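Local atomic coordinates of protein LST4 (PDB entry 4ZY8), a protein that is probably involved in amino acid uptake, being required for protein trafficking from the Golgi to the plasma membrane, and is represented here by its longin domain. Residues Pro108-Thr111 against Glu112-His116. Residues are numbered along the deposited sequence; the frame is centred on the assembly and turned at random.
Sequences PVLT and ECWPH
L110 and W114 run alongside each other, both reaching the sheet, where helix 107-112 gives out and helix 114-134 begins. With CG of the leucine set anti to the backbone N (chi1 179°), its branch CD1 comes to the benzo half of the indole, 4.1 Å from CZ3 of W114. Leucine suits this buried place because its forked, wholly apolar end also meets I71, V80 and F82 of the sheet and I117 one turn into the next helix. The side chain of W114 also packs on L121 and borders D69 of strand 68-74; the carbonyl oxygen of L110 sits at the ring's edge, near its plane.

Helix 107-112 closes with two i to i+4 bonds, E112 N to P108 O (2.9 Å) and C113 N to V109 O (2.8 Å). The next is lost: W114 N instead makes a weak bond to T111 O at 3.3 Å, as the chain leaves helical geometry at C113, whose small side chain lies beside V109. On the exposed side, E112 has CG anti to its carbonyl carbon (chi1 -81°), which sends the extended chain back along the helix: CB, CG and CD lie 3.3, 3.2 and 3.4 Å from O of P108, and OE1 ends 3.8 Å from CA of V109. Glutamate suits this surface, its methylenes lying along the backbone and its charge at the tip. The T111 hydroxyl bonds to L107 O, one turn back, as serine and threonine hydroxyls commonly do within helices; P108 O is a possible, undecided alternative. Such a kinked helix-to-helix junction, with C113 both ending one helix and taking the N-cap position of the next, here leads from the antiparallel sheet of the longin domain into its long helix 114-134.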
# COMPACT_ATOMS: atom_id res chain seq x y z
N PRO A 108 -2.80 -16.50 6.99
CA PRO A 108 -3.02 -16.74 8.43
C PRO A 108 -2.16 -15.86 9.36
O PRO A 108 -2.64 -15.38 10.38
CB PRO A 108 -2.61 -18.22 8.60
CG PRO A 108 -2.75 -18.82 7.26
CD PRO A 108 -2.43 -17.74 6.27
N VAL A 109 -0.90 -15.67 9.01
CA VAL A 109 -0.00 -14.85 9.83
C VAL A 109 -0.35 -13.36 9.71
O VAL A 109 -0.38 -12.62 10.70
CB VAL A 109 1.47 -15.07 9.43
CG1 VAL A 109 2.38 -14.22 10.29
CG2 VAL A 109 1.83 -16.55 9.59
N LEU A 110 -0.64 -12.94 8.49
CA LEU A 110 -1.06 -11.59 8.22
C LEU A 110 -2.27 -11.24 9.07
O LEU A 110 -2.33 -10.16 9.64
CB LEU A 110 -1.35 -11.40 6.73
CG LEU A 110 -1.83 -10.01 6.33
CD1 LEU A 110 -0.74 -8.97 6.60
CD2 LEU A 110 -2.28 -9.98 4.87
N THR A 111 -3.23 -12.16 9.19
CA THR A 111 -4.43 -11.86 9.95
C THR A 111 -4.14 -11.99 11.45
O THR A 111 -4.61 -11.17 12.24
CB THR A 111 -5.65 -12.74 9.50
OG1 THR A 111 -5.31 -14.13 9.54
CG2 THR A 111 -6.05 -12.40 8.08
N GLU A 112 -3.28 -12.93 11.84
CA GLU A 112 -2.89 -13.06 13.25
C GLU A 112 -2.14 -11.83 13.77
O GLU A 112 -2.32 -11.41 14.90
CB GLU A 112 -2.00 -14.29 13.46
CG GLU A 112 -2.75 -15.60 13.57
CD GLU A 112 -1.84 -16.79 13.42
OE1 GLU A 112 -0.62 -16.58 13.20
OE2 GLU A 112 -2.34 -17.94 13.49
N CYS A 113 -1.29 -11.27 12.92
CA CYS A 113 -0.44 -10.14 13.30
C CYS A 113 -1.03 -8.79 12.90
O CYS A 113 -0.36 -7.78 13.05
CB CYS A 113 0.96 -10.27 12.66
SG CYS A 113 2.02 -11.57 13.38
N TRP A 114 -2.27 -8.78 12.41
CA TRP A 114 -2.83 -7.55 11.82
C TRP A 114 -2.74 -6.30 12.72
O TRP A 114 -2.48 -5.21 12.21
CB TRP A 114 -4.31 -7.73 11.42
CG TRP A 114 -4.78 -6.50 10.70
CD1 TRP A 114 -5.64 -5.56 11.17
CD2 TRP A 114 -4.33 -6.05 9.42
NE1 TRP A 114 -5.78 -4.55 10.24
CE2 TRP A 114 -4.99 -4.83 9.15
CE3 TRP A 114 -3.45 -6.56 8.46
CZ2 TRP A 114 -4.80 -4.12 7.97
CZ3 TRP A 114 -3.26 -5.85 7.28
CH2 TRP A 114 -3.94 -4.64 7.05
N PRO A 115 -2.97 -6.44 14.04
CA PRO A 115 -2.83 -5.20 14.84
C PRO A 115 -1.41 -4.61 14.74
O PRO A 115 -1.25 -3.41 14.85
CB PRO A 115 -3.12 -5.67 16.27
CG PRO A 115 -3.96 -6.88 16.10
CD PRO A 115 -3.43 -7.56 14.87
N HIS A 116 -0.40 -5.45 14.58
CA HIS A 116 0.96 -4.93 14.38
C HIS A 116 1.10 -4.27 13.01
O HIS A 116 1.59 -3.16 12.91
CB HIS A 116 2.00 -6.04 14.52
CG HIS A 116 2.12 -6.58 15.92
ND1 HIS A 116 1.52 -7.76 16.31
CD2 HIS A 116 2.79 -6.12 16.99
CE1 HIS A 116 1.81 -7.99 17.58
NE2 HIS A 116 2.59 -7.02 18.02